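Local coordinates for enoyl-CoA hydratase/isomerase (Mycobacterium avium, PDB 3P5M), which probably hydrates or isomerises enoyl-CoA thioesters within a crotonase fold, at residues L27-T32 with F63-D68; M34-S39 with A81-R86; H100-G105 with A122-L127; L116-P121 with I174-S179; L146-A151 with F169-I174. All coordinates share one frame; numbering follows the deposited sequence.

Contact 1. Residues L27-T32 with F63-D68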
# COMPACT_ATOMS: atom_id res chain seq x y z
N LEU B 27 -15.53 -20.52 -23.12
CA LEU B 27 -15.11 -19.80 -21.92
C LEU B 27 -16.33 -19.40 -21.08
O LEU B 27 -16.37 -18.33 -20.47
CB LEU B 27 -14.24 -18.56 -22.25
CG LEU B 27 -13.11 -18.74 -23.26
CD1 LEU B 27 -12.52 -17.38 -23.65
CD2 LEU B 27 -12.02 -19.70 -22.78
N ASN B 28 -17.32 -20.29 -21.06
CA ASN B 28 -18.52 -20.07 -20.27
C ASN B 28 -19.25 -18.78 -20.61
O ASN B 28 -19.95 -18.22 -19.76
CB ASN B 28 -18.21 -20.13 -18.77
CG ASN B 28 -17.76 -21.50 -18.35
OD1 ASN B 28 -18.19 -22.50 -18.93
ND2 ASN B 28 -16.87 -21.56 -17.37
N ALA B 29 -19.07 -18.30 -21.84
CA ALA B 29 -19.93 -17.25 -22.39
C ALA B 29 -21.35 -17.78 -22.26
O ALA B 29 -21.58 -18.98 -22.44
CB ALA B 29 -19.58 -16.95 -23.86
N VAL B 30 -22.28 -16.91 -21.89
CA VAL B 30 -23.64 -17.31 -21.54
C VAL B 30 -24.71 -16.90 -22.59
O VAL B 30 -24.60 -15.85 -23.29
CB VAL B 30 -24.08 -16.76 -20.15
CG1 VAL B 30 -23.25 -17.34 -19.04
CG2 VAL B 30 -24.08 -15.21 -20.11
N ASP B 31 -25.74 -17.73 -22.68
CA ASP B 31 -26.94 -17.40 -23.44
C ASP B 31 -28.18 -17.58 -22.57
O ASP B 31 -28.09 -17.97 -21.42
CB ASP B 31 -27.02 -18.17 -24.78
CG ASP B 31 -27.22 -19.69 -24.62
OD1 ASP B 31 -27.13 -20.29 -23.53
OD2 ASP B 31 -27.50 -20.29 -25.67
N THR B 32 -29.34 -17.27 -23.13
CA THR B 32 -30.58 -17.30 -22.35
C THR B 32 -30.90 -18.65 -21.71
O THR B 32 -31.16 -18.67 -20.52
CB THR B 32 -31.77 -16.75 -23.14
OG1 THR B 32 -31.39 -15.50 -23.71
CG2 THR B 32 -33.00 -16.57 -22.21
N PHE B 63 -13.76 -18.20 -15.50
CA PHE B 63 -14.97 -18.20 -14.69
C PHE B 63 -16.20 -18.01 -15.63
O PHE B 63 -17.08 -18.87 -15.70
CB PHE B 63 -14.90 -17.11 -13.59
CG PHE B 63 -16.16 -17.00 -12.74
CD1 PHE B 63 -16.45 -17.94 -11.76
CD2 PHE B 63 -17.05 -15.93 -12.93
CE1 PHE B 63 -17.63 -17.84 -10.99
CE2 PHE B 63 -18.24 -15.84 -12.18
CZ PHE B 63 -18.51 -16.76 -11.20
N CYS B 64 -16.22 -16.88 -16.33
CA CYS B 64 -17.32 -16.54 -17.23
C CYS B 64 -16.91 -15.35 -18.08
O CYS B 64 -16.59 -14.27 -17.55
CB CYS B 64 -18.59 -16.22 -16.41
SG CYS B 64 -20.12 -15.81 -17.32
N SER B 65 -16.92 -15.55 -19.39
CA SER B 65 -16.60 -14.47 -20.32
C SER B 65 -17.82 -13.57 -20.65
O SER B 65 -17.73 -12.65 -21.46
CB SER B 65 -15.93 -15.07 -21.57
OG SER B 65 -16.78 -16.05 -22.14
N GLY B 66 -18.96 -13.82 -20.00
CA GLY B 66 -20.16 -12.98 -20.20
C GLY B 66 -21.09 -13.36 -21.33
O GLY B 66 -21.07 -14.47 -21.82
N GLY B 67 -21.93 -12.42 -21.73
CA GLY B 67 -22.89 -12.61 -22.81
C GLY B 67 -22.26 -13.11 -24.09
O GLY B 67 -21.28 -12.55 -24.59
N ASP B 68 -22.84 -14.19 -24.60
CA ASP B 68 -22.46 -14.85 -25.85
C ASP B 68 -22.33 -13.95 -27.11
O ASP B 68 -21.44 -14.16 -27.93
CB ASP B 68 -23.52 -15.93 -26.13
CG ASP B 68 -22.94 -17.16 -26.76
OD1 ASP B 68 -21.85 -17.06 -27.36
OD2 ASP B 68 -23.55 -18.24 -26.63
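N28 lies over the start of segment 63-68 and meets it along most of its side chain. Its CB is 3.5 Å from F63 O, and CG, set beside the backbone N (chi1 -65°), stays over that carbonyl. At the tip, ND2 donates to F63 O at 3.2 Å, coming from well above the carbonyl plane. ND2 also makes weak bonds to A59 O and A62 O, while OD1 accepts from R23 N. Asparagine suits this buried place because its amide can both give and take, and so bridges the backbone near R23 and that of F63. One residue back, L27 O is gripped twice by S65: the backbone N comes to 3.0 Å, and OG reaches the same oxygen at 2.9 Å from above its plane.

Both segments are loops of the crotonase fold, following strands 16-21 and 53-58. In relatives, the loop equivalent to 63-68 supplies a backbone N-H to the oxyanion hole that polarises the thioester carbonyl, and this one probably does likewise.

Beyond S65 the backbones meet in a single bridge between V30 and G67. V30 N donates to G66 O at 2.7 Å, and D68 N returns a bond to V30 O at 2.8 Å. The backbone angles of G66 call for glycine, since a side chain there would collide with the carbonyl of S65. V30 turns CG1 toward C64 SG, 3.9 Å off, and also packs on F106. D31 caps helix 32-47 through OD1, weakly bonded to M34 N, while D31 OD2 lies 4.6 Å from D68 OD2, an approach of like charges.

Contact 2. Residues M34-S39 with A81-R86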
# COMPACT_ATOMS: atom_id res chain seq x y z
N MET B 34 -28.93 -20.95 -20.82
CA MET B 34 -27.94 -21.16 -19.76
C MET B 34 -28.26 -20.34 -18.52
O MET B 34 -28.16 -20.84 -17.39
CB MET B 34 -26.54 -20.85 -20.29
CG MET B 34 -25.41 -21.12 -19.33
SD MET B 34 -23.88 -21.03 -20.25
CE MET B 34 -22.63 -21.25 -18.97
N LEU B 35 -28.66 -19.08 -18.73
CA LEU B 35 -28.99 -18.18 -17.61
C LEU B 35 -30.24 -18.63 -16.86
O LEU B 35 -30.24 -18.67 -15.63
CB LEU B 35 -29.15 -16.73 -18.09
CG LEU B 35 -27.89 -16.02 -18.60
CD1 LEU B 35 -28.24 -14.68 -19.25
CD2 LEU B 35 -26.89 -15.83 -17.49
N GLU B 36 -31.29 -18.97 -17.61
CA GLU B 36 -32.54 -19.46 -17.02
C GLU B 36 -32.33 -20.73 -16.21
O GLU B 36 -32.87 -20.86 -15.12
CB GLU B 36 -33.61 -19.70 -18.08
CG GLU B 36 -34.55 -18.52 -18.26
CD GLU B 36 -35.57 -18.74 -19.39
OE1 GLU B 36 -36.00 -19.89 -19.61
OE2 GLU B 36 -35.95 -17.74 -20.05
N GLU B 37 -31.53 -21.64 -16.75
CA GLU B 37 -31.12 -22.84 -16.04
C GLU B 37 -30.43 -22.51 -14.71
O GLU B 37 -30.80 -23.04 -13.66
CB GLU B 37 -30.19 -23.67 -16.93
CG GLU B 37 -29.71 -25.00 -16.29
CD GLU B 37 -30.78 -26.08 -16.28
OE1 GLU B 37 -31.87 -25.86 -16.82
OE2 GLU B 37 -30.52 -27.17 -15.72
N LEU B 38 -29.43 -21.64 -14.77
CA LEU B 38 -28.69 -21.22 -13.60
C LEU B 38 -29.64 -20.71 -12.50
O LEU B 38 -29.52 -21.06 -11.33
CB LEU B 38 -27.71 -20.13 -14.04
CG LEU B 38 -26.72 -19.47 -13.06
CD1 LEU B 38 -25.98 -20.50 -12.26
CD2 LEU B 38 -25.73 -18.60 -13.84
N SER B 39 -30.57 -19.85 -12.92
CA SER B 39 -31.45 -19.13 -12.01
C SER B 39 -32.36 -20.04 -11.15
O SER B 39 -32.62 -19.73 -9.97
CB SER B 39 -32.28 -18.10 -12.80
OG SER B 39 -33.24 -17.47 -11.98
N ALA B 81 -30.39 -12.59 -17.27
CA ALA B 81 -29.17 -12.13 -16.55
C ALA B 81 -29.52 -11.31 -15.33
O ALA B 81 -28.95 -11.50 -14.25
CB ALA B 81 -28.32 -11.34 -17.48
N ASN B 82 -30.49 -10.41 -15.49
CA ASN B 82 -31.01 -9.66 -14.36
C ASN B 82 -31.58 -10.55 -13.26
O ASN B 82 -31.30 -10.34 -12.06
CB ASN B 82 -32.03 -8.60 -14.82
CG ASN B 82 -31.35 -7.40 -15.50
OD1 ASN B 82 -30.15 -7.17 -15.30
ND2 ASN B 82 -32.12 -6.62 -16.26
N ARG B 83 -32.35 -11.57 -13.66
CA ARG B 83 -32.97 -12.44 -12.66
C ARG B 83 -31.96 -13.34 -11.96
O ARG B 83 -32.17 -13.68 -10.81
CB ARG B 83 -34.13 -13.26 -13.28
CG ARG B 83 -35.48 -12.45 -13.34
CD ARG B 83 -36.26 -12.68 -14.66
NE ARG B 83 -35.89 -13.98 -15.23
CZ ARG B 83 -36.25 -14.42 -16.43
NH1 ARG B 83 -37.03 -13.66 -17.20
NH2 ARG B 83 -35.83 -15.62 -16.86
N VAL B 84 -30.86 -13.71 -12.64
CA VAL B 84 -29.80 -14.50 -11.99
C VAL B 84 -29.23 -13.70 -10.82
O VAL B 84 -29.13 -14.18 -9.70
CB VAL B 84 -28.67 -14.90 -12.98
CG1 VAL B 84 -27.46 -15.46 -12.24
CG2 VAL B 84 -29.20 -15.95 -14.00
N VAL B 85 -28.91 -12.44 -11.10
CA VAL B 85 -28.32 -11.57 -10.08
C VAL B 85 -29.29 -11.35 -8.90
O VAL B 85 -28.89 -11.42 -7.75
CB VAL B 85 -27.85 -10.22 -10.69
CG1 VAL B 85 -27.51 -9.21 -9.56
CG2 VAL B 85 -26.67 -10.47 -11.67
N ARG B 86 -30.55 -11.09 -9.21
CA ARG B 86 -31.54 -10.92 -8.16
C ARG B 86 -31.71 -12.17 -7.31
O ARG B 86 -31.74 -12.06 -6.10
CB ARG B 86 -32.88 -10.41 -8.70
CG ARG B 86 -33.97 -10.30 -7.59
CD ARG B 86 -33.64 -9.33 -6.39
NE ARG B 86 -33.80 -7.92 -6.74
CZ ARG B 86 -33.72 -6.89 -5.88
NH1 ARG B 86 -33.50 -7.10 -4.58
NH2 ARG B 86 -33.86 -5.64 -6.33
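V84 packs against L35, L38 and S39 where helices 32-47 and 74-90 run side by side, a nearly parallel helix pair of the crotonase fold. The axes of the two short segments pass 8.8 Å apart at 21°, close enough that small and branched residues suit the interface. The two methyls of V84 divide the work. CG2 rests 3.3 Å from L35 O and also touches S39 CB, while CG1, anti to the backbone N (chi1 168°), meets L38 CD2 at 3.9 Å. The side chains of L35 and L38 each cross that of V84 at about a right angle. One turn earlier, L35 CD1 lies against A81 CB at 3.8 Å, where alanine lets the leucine come near the other helix.

Further out, F106 of helix 106-113 packs on both L35 and A81, and L110 on V84. L38 also touches I8 and I19 of the first two strands, which sets its helix against the sheet. On the exposed side, E36 and R83 run alongside each other, pointing the same way. Their salt bridge is long, E36 OE2 to R83 NH2 being 3.8 Å, and the planes of carboxylate and guanidinium are 37° apart. It is E36 CG that comes nearest, in the guanidinium plane at its edge, 3.5 Å from R83 NH2.

Contact 3. Residues H100-G105 with A122-L127; sequences HGAAVG and ASYFQL
A102 sits under the ring of Y124, and this is the tightest side-chain packing between two parallel strands, 102-104 and 124-126. The Y124 CG lies between its backbone N and carbonyl carbon (chi1 63°), a torsion that folds the ring back over the neighbouring strand. A102 CA then lies over one face of the ring, 4.0 Å from its centroid in a CH-pi contact, and A102 CB approaches Y124 OH at 3.3 Å. Alanine, with a single methyl, lets the ring lie close over the backbone.

Further along the same face the fit relaxes. V104 and Q126, both partly exposed, lie side by side and point the same way, with V104 CG2 3.9 Å from Q126 OE1; the amide's NE2 is bonded to A160 O instead. The other face is buried, and there the small A103 CB lies against F125 CD1.

A ladder of backbone bonds joins the strands in parallel register. A103 N donates to Y124 O at 2.9 Å and A103 O accepts from Q126 N at 3.2 Å, so both polar groups of A103 are used. Glycine suits the positions flanking the strand, G101 and G105, both of which have positive phi. In relatives a backbone N-H at the start of the helix after G105 completes the oxyanion hole, as helix 106-113 probably does here.

Strand 124-126 continues the small sheet to strand 163-164 through F125 and I163. The backbones of A102 and V104 bond to C64, G105 is the N-cap of helix 106-113, and Y124 packs on A180 of the second subunit.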
# COMPACT_ATOMS: atom_id res chain seq x y z
N HIS B 100 -11.64 -18.08 -10.99
CA HIS B 100 -10.31 -18.22 -11.57
C HIS B 100 -10.43 -17.65 -12.98
O HIS B 100 -11.53 -17.58 -13.54
CB HIS B 100 -9.87 -19.70 -11.57
CG HIS B 100 -10.48 -20.48 -12.69
ND1 HIS B 100 -11.84 -20.70 -12.80
CD2 HIS B 100 -9.91 -21.05 -13.80
CE1 HIS B 100 -12.09 -21.37 -13.91
NE2 HIS B 100 -10.94 -21.59 -14.54
N GLY B 101 -9.34 -17.19 -13.57
CA GLY B 101 -9.40 -16.64 -14.92
C GLY B 101 -10.37 -15.48 -15.10
O GLY B 101 -10.68 -14.73 -14.15
N ALA B 102 -10.88 -15.36 -16.34
CA ALA B 102 -11.69 -14.20 -16.74
C ALA B 102 -13.08 -14.21 -16.12
O ALA B 102 -13.78 -15.23 -16.16
CB ALA B 102 -11.77 -14.12 -18.29
N ALA B 103 -13.47 -13.07 -15.54
CA ALA B 103 -14.88 -12.74 -15.18
C ALA B 103 -15.18 -11.44 -15.90
O ALA B 103 -14.81 -10.40 -15.43
CB ALA B 103 -15.04 -12.55 -13.67
N VAL B 104 -15.82 -11.54 -17.07
CA VAL B 104 -15.91 -10.46 -18.05
C VAL B 104 -17.38 -10.21 -18.38
O VAL B 104 -18.17 -11.15 -18.52
CB VAL B 104 -15.18 -10.88 -19.39
CG1 VAL B 104 -15.30 -9.81 -20.47
CG2 VAL B 104 -13.71 -11.24 -19.12
N GLY B 105 -17.72 -8.93 -18.52
CA GLY B 105 -19.09 -8.56 -18.85
C GLY B 105 -20.02 -9.03 -17.77
O GLY B 105 -19.77 -8.78 -16.59
N ALA B 122 -4.31 -15.22 -10.75
CA ALA B 122 -4.33 -14.79 -12.15
C ALA B 122 -5.75 -14.41 -12.62
O ALA B 122 -5.98 -14.18 -13.83
CB ALA B 122 -3.72 -15.90 -13.05
N SER B 123 -6.70 -14.32 -11.69
CA SER B 123 -8.09 -13.98 -12.10
C SER B 123 -8.22 -12.47 -12.34
O SER B 123 -7.33 -11.72 -11.95
CB SER B 123 -9.15 -14.54 -11.17
OG SER B 123 -9.17 -13.93 -9.89
N TYR B 124 -9.24 -12.05 -13.10
CA TYR B 124 -9.51 -10.62 -13.31
C TYR B 124 -10.98 -10.33 -13.63
O TYR B 124 -11.75 -11.23 -14.02
CB TYR B 124 -8.63 -10.05 -14.43
CG TYR B 124 -8.85 -10.66 -15.79
CD1 TYR B 124 -9.74 -10.06 -16.69
CD2 TYR B 124 -8.19 -11.81 -16.18
CE1 TYR B 124 -9.94 -10.58 -17.96
CE2 TYR B 124 -8.38 -12.36 -17.47
CZ TYR B 124 -9.24 -11.73 -18.33
OH TYR B 124 -9.43 -12.24 -19.57
N PHE B 125 -11.32 -9.05 -13.49
CA PHE B 125 -12.70 -8.56 -13.54
C PHE B 125 -12.69 -7.43 -14.54
O PHE B 125 -11.82 -6.55 -14.50
CB PHE B 125 -13.11 -8.10 -12.14
CG PHE B 125 -13.03 -9.19 -11.10
CD1 PHE B 125 -14.16 -9.95 -10.77
CD2 PHE B 125 -11.84 -9.50 -10.51
CE1 PHE B 125 -14.08 -10.98 -9.84
CE2 PHE B 125 -11.73 -10.52 -9.59
CZ PHE B 125 -12.86 -11.27 -9.24
N GLN B 126 -13.62 -7.47 -15.49
CA GLN B 126 -13.53 -6.54 -16.58
C GLN B 126 -14.90 -6.30 -17.21
O GLN B 126 -15.62 -7.25 -17.51
CB GLN B 126 -12.59 -7.10 -17.65
CG GLN B 126 -12.36 -6.14 -18.85
CD GLN B 126 -11.67 -6.84 -20.05
OE1 GLN B 126 -11.73 -8.05 -20.17
NE2 GLN B 126 -11.02 -6.06 -20.92
N LEU B 127 -15.23 -5.03 -17.41
CA LEU B 127 -16.45 -4.65 -18.14
C LEU B 127 -16.04 -4.40 -19.59
O LEU B 127 -15.83 -3.25 -20.02
CB LEU B 127 -17.10 -3.42 -17.50
CG LEU B 127 -17.49 -3.52 -16.02
CD1 LEU B 127 -18.14 -2.21 -15.50
CD2 LEU B 127 -18.44 -4.71 -15.78

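Contact 4. Residues L116-P121 with I174-S179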
# COMPACT_ATOMS: atom_id res chain seq x y z
N LEU B 116 -19.63 -13.68 -1.06
CA LEU B 116 -18.18 -13.71 -0.90
C LEU B 116 -17.64 -14.12 -2.23
O LEU B 116 -18.29 -14.88 -2.94
CB LEU B 116 -17.80 -14.74 0.17
CG LEU B 116 -18.40 -14.56 1.57
CD1 LEU B 116 -18.11 -15.78 2.42
CD2 LEU B 116 -17.87 -13.27 2.25
N VAL B 117 -16.48 -13.59 -2.61
CA VAL B 117 -15.80 -13.98 -3.86
C VAL B 117 -14.38 -14.35 -3.47
O VAL B 117 -13.71 -13.59 -2.78
CB VAL B 117 -15.75 -12.82 -4.88
CG1 VAL B 117 -14.86 -13.18 -6.11
CG2 VAL B 117 -17.20 -12.42 -5.32
N VAL B 118 -13.95 -15.54 -3.89
CA VAL B 118 -12.59 -16.03 -3.64
C VAL B 118 -11.89 -16.08 -4.99
O VAL B 118 -12.24 -16.89 -5.88
CB VAL B 118 -12.58 -17.44 -2.94
CG1 VAL B 118 -11.14 -17.87 -2.65
CG2 VAL B 118 -13.40 -17.45 -1.61
N ALA B 119 -10.95 -15.17 -5.18
CA ALA B 119 -10.36 -14.95 -6.48
C ALA B 119 -8.97 -15.58 -6.55
O ALA B 119 -8.15 -15.40 -5.64
CB ALA B 119 -10.28 -13.42 -6.79
N ALA B 120 -8.73 -16.34 -7.63
CA ALA B 120 -7.42 -16.91 -7.93
C ALA B 120 -6.49 -15.78 -8.34
O ALA B 120 -6.97 -14.76 -8.92
CB ALA B 120 -7.56 -17.95 -9.07
N PRO B 121 -5.17 -15.94 -8.10
CA PRO B 121 -4.14 -14.88 -8.36
C PRO B 121 -4.14 -14.33 -9.77
O PRO B 121 -4.01 -13.09 -9.97
CB PRO B 121 -2.79 -15.56 -8.05
CG PRO B 121 -3.10 -16.88 -7.46
CD PRO B 121 -4.59 -17.11 -7.40
N ILE B 174 -14.02 -7.39 -4.00
CA ILE B 174 -14.19 -8.80 -3.69
C ILE B 174 -13.78 -9.06 -2.25
O ILE B 174 -12.90 -8.37 -1.73
CB ILE B 174 -13.38 -9.70 -4.70
CG1 ILE B 174 -11.91 -9.27 -4.77
CG2 ILE B 174 -14.05 -9.63 -6.10
CD1 ILE B 174 -10.98 -10.29 -5.50
N SER B 175 -14.39 -10.05 -1.62
CA SER B 175 -14.12 -10.32 -0.20
C SER B 175 -12.78 -11.03 0.06
O SER B 175 -12.16 -10.77 1.07
CB SER B 175 -15.26 -11.12 0.40
OG SER B 175 -15.32 -12.38 -0.25
N HIS B 176 -12.34 -11.88 -0.87
CA HIS B 176 -11.15 -12.75 -0.66
C HIS B 176 -10.18 -12.78 -1.80
O HIS B 176 -10.57 -12.88 -2.99
CB HIS B 176 -11.57 -14.20 -0.38
CG HIS B 176 -12.20 -14.38 0.97
ND1 HIS B 176 -13.50 -13.99 1.23
CD2 HIS B 176 -11.71 -14.87 2.13
CE1 HIS B 176 -13.78 -14.27 2.49
NE2 HIS B 176 -12.71 -14.79 3.06
N ILE B 177 -8.91 -12.71 -1.42
CA ILE B 177 -7.85 -12.91 -2.36
C ILE B 177 -7.02 -14.15 -1.97
O ILE B 177 -6.83 -14.46 -0.78
CB ILE B 177 -6.97 -11.61 -2.48
CG1 ILE B 177 -5.96 -11.71 -3.62
CG2 ILE B 177 -6.18 -11.34 -1.19
CD1 ILE B 177 -6.50 -11.52 -4.99
N THR B 178 -6.54 -14.88 -2.98
CA THR B 178 -5.59 -15.96 -2.76
C THR B 178 -4.31 -15.70 -3.56
O THR B 178 -4.29 -14.88 -4.50
CB THR B 178 -6.16 -17.33 -3.16
OG1 THR B 178 -6.29 -17.39 -4.58
CG2 THR B 178 -7.52 -17.61 -2.51
N SER B 179 -3.22 -16.38 -3.16
CA SER B 179 -1.93 -16.25 -3.83
C SER B 179 -1.14 -17.57 -3.91
O SER B 179 -1.52 -18.59 -3.31
CB SER B 179 -1.13 -15.12 -3.17
OG SER B 179 -1.13 -15.22 -1.77
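S175 OG accepts a hydrogen bond from V117 N at 2.9 Å, standing in for a backbone carbonyl where strand 176-177 has not yet begun. The same oxygen is 2.8 Å from H176 ND1 in a bond whose donor may be either, in the plane of the imidazole at its edge. From there the parallel strands 116-119 and 176-177 pair by backbone: H176 N donates to V117 O, and A119 N to H176 O. Strand 176-177 is outermost in this chain's main sheet of the crotonase fold.

A119 O is held twice, by T178 N at 3.2 Å and by T178 OG1 at 2.9 Å. The hydroxyl can do this because chi1 of 69° places OG1 between the backbone N and the carbonyl carbon. The methyl CG2 of T178 then packs on V118 CG1 at 3.6 Å, so threonine serves both a polar and an apolar partner.

On the face of A119, away from V118 and H176, I174 CD1 presses against A119 CB at 3.5 Å, a tight pair. S175 O bonds R155 of the third subunit. The hydroxyls thus extend the pairing beyond the short strand, and the bond to S175 OG restrains the H176 ring.

Contact 5. Residues L146-A151 with F169-I174; sequences LLIGRA and FEWGMI
I148 pushes its CG2 methyl between W171 and M173, where the ends of two helices meet. The torsion chi1 of 65° puts CG1 between the backbone N and the carbonyl carbon and leaves CG2 facing the other segment. CG2 touches M173 CB at 3.7 Å and W171 CB at 3.8 Å. The other branch continues extended, and its CD1 comes obliquely to the indole, 4.0 Å from W171 CE3. M173 lies alongside I148, pointing the same way; its chain is extended (chi1 -166°) until it bends at chi3, a flexibility that suits methionine to an interior place. L147 has CG beside the backbone N and sets CD1 3.7 Å from M173 O.

Helix 165-171 ends at G172 in a Schellman motif, for which the positive phi of glycine is well suited, and helix 145-148 stops at G149, whose backbone angles also require glycine. Outside the pair, R152 makes a cation-pi contact with W171, and R150 bonds L112 O of the fourth subunit, putting this corner of the crotonase fold among the subunits.

Between the segments, L147 O and G172 O approach to 3.3 Å, but both are acceptors and cannot bond each other. Cohesion here therefore rests on the shape of the apolar side chains.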
# COMPACT_ATOMS: atom_id res chain seq x y z
N LEU B 146 -21.26 0.44 -4.91
CA LEU B 146 -21.32 0.10 -3.48
C LEU B 146 -20.18 -0.85 -3.11
O LEU B 146 -20.10 -1.31 -1.98
CB LEU B 146 -22.72 -0.49 -3.11
CG LEU B 146 -23.85 0.54 -2.89
CD1 LEU B 146 -23.55 1.40 -1.67
CD2 LEU B 146 -24.06 1.46 -4.13
N LEU B 147 -19.33 -1.17 -4.07
CA LEU B 147 -18.15 -2.00 -3.80
C LEU B 147 -16.88 -1.17 -3.82
O LEU B 147 -16.07 -1.24 -2.88
CB LEU B 147 -18.07 -3.16 -4.81
CG LEU B 147 -19.21 -4.18 -4.72
CD1 LEU B 147 -19.11 -5.25 -5.79
CD2 LEU B 147 -19.22 -4.83 -3.34
N ILE B 148 -16.72 -0.36 -4.89
CA ILE B 148 -15.48 0.36 -5.22
C ILE B 148 -15.68 1.88 -5.40
O ILE B 148 -14.72 2.59 -5.70
CB ILE B 148 -14.81 -0.23 -6.51
CG1 ILE B 148 -15.71 -0.00 -7.74
CG2 ILE B 148 -14.48 -1.75 -6.37
CD1 ILE B 148 -15.06 -0.46 -9.06
N GLY B 149 -16.90 2.39 -5.22
CA GLY B 149 -17.16 3.82 -5.43
C GLY B 149 -17.42 4.14 -6.90
O GLY B 149 -17.11 3.34 -7.83
N ARG B 150 -18.04 5.29 -7.13
CA ARG B 150 -18.45 5.67 -8.50
C ARG B 150 -17.28 5.93 -9.47
O ARG B 150 -17.41 5.66 -10.67
CB ARG B 150 -19.39 6.88 -8.41
CG ARG B 150 -19.80 7.49 -9.72
CD ARG B 150 -20.88 8.56 -9.45
NE ARG B 150 -20.79 9.59 -10.46
CZ ARG B 150 -20.17 10.75 -10.27
NH1 ARG B 150 -20.12 11.62 -11.28
NH2 ARG B 150 -19.65 11.07 -9.08
N ALA B 151 -16.16 6.47 -8.98
CA ALA B 151 -15.07 6.85 -9.90
C ALA B 151 -14.40 5.64 -10.51
O ALA B 151 -14.11 5.62 -11.72
CB ALA B 151 -14.03 7.75 -9.22
N PHE B 169 -9.22 -6.84 -4.96
CA PHE B 169 -9.17 -6.95 -3.49
C PHE B 169 -8.85 -5.64 -2.73
O PHE B 169 -9.49 -5.33 -1.67
CB PHE B 169 -8.18 -8.03 -3.09
CG PHE B 169 -8.10 -8.25 -1.62
CD1 PHE B 169 -9.13 -8.95 -0.96
CD2 PHE B 169 -7.01 -7.78 -0.88
CE1 PHE B 169 -9.06 -9.17 0.41
CE2 PHE B 169 -6.93 -7.99 0.50
CZ PHE B 169 -7.96 -8.70 1.15
N GLU B 170 -7.85 -4.89 -3.21
CA GLU B 170 -7.44 -3.64 -2.55
C GLU B 170 -8.57 -2.60 -2.54
O GLU B 170 -8.73 -1.82 -1.57
CB GLU B 170 -6.26 -3.02 -3.28
CG GLU B 170 -4.98 -3.76 -3.20
CD GLU B 170 -3.92 -3.20 -4.17
OE1 GLU B 170 -4.06 -2.03 -4.63
OE2 GLU B 170 -2.96 -3.94 -4.49
N TRP B 171 -9.32 -2.59 -3.65
CA TRP B 171 -10.43 -1.71 -3.89
C TRP B 171 -11.65 -2.08 -3.07
O TRP B 171 -12.56 -1.28 -2.99
CB TRP B 171 -10.83 -1.79 -5.37
CG TRP B 171 -9.89 -1.07 -6.31
CD1 TRP B 171 -8.66 -0.50 -6.01
CD2 TRP B 171 -10.09 -0.88 -7.70
NE1 TRP B 171 -8.13 0.07 -7.15
CE2 TRP B 171 -8.98 -0.15 -8.20
CE3 TRP B 171 -11.13 -1.22 -8.59
CZ2 TRP B 171 -8.86 0.21 -9.56
CZ3 TRP B 171 -11.00 -0.85 -9.92
CH2 TRP B 171 -9.87 -0.13 -10.39
N GLY B 172 -11.71 -3.31 -2.57
CA GLY B 172 -12.93 -3.79 -1.83
C GLY B 172 -14.02 -4.31 -2.76
O GLY B 172 -15.21 -4.41 -2.35
N MET B 173 -13.62 -4.67 -4.01
CA MET B 173 -14.56 -5.25 -4.96
C MET B 173 -14.97 -6.65 -4.55
O MET B 173 -16.10 -7.05 -4.75
CB MET B 173 -13.92 -5.36 -6.37
CG MET B 173 -14.92 -5.64 -7.51
SD MET B 173 -14.15 -6.13 -9.11
CE MET B 173 -13.44 -4.53 -9.51
N ILE B 174 -14.02 -7.39 -4.00
CA ILE B 174 -14.19 -8.80 -3.69
C ILE B 174 -13.78 -9.06 -2.25
O ILE B 174 -12.90 -8.37 -1.73
CB ILE B 174 -13.38 -9.70 -4.70
CG1 ILE B 174 -11.91 -9.27 -4.77
CG2 ILE B 174 -14.05 -9.63 -6.10
CD1 ILE B 174 -10.98 -10.29 -5.50

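Overall arrangement
Contacts 1 and 3 meet directly: C64 N lies 3.0 Å from A102 O and C64 O 2.9 Å from V104 N, so loop 63-68 is bonded to strand 102-104, and the two lead to the backbone N-H groups that probably form the oxyanion hole. Contact 2 adjoins contact 1, with V30 CG2 3.9 Å from L35 CD2, and lies about 19 Å, centre to centre, from contact 3. F125 links the other side, its CZ 3.7 Å from CG2 of I174, the residue that contacts 4 and 5 share. Contact 5 nests within the loop closed by contact 4. Their centres lie about 23 Å and 20 Å, respectively, from that of contact 1, and both touch the third subunit.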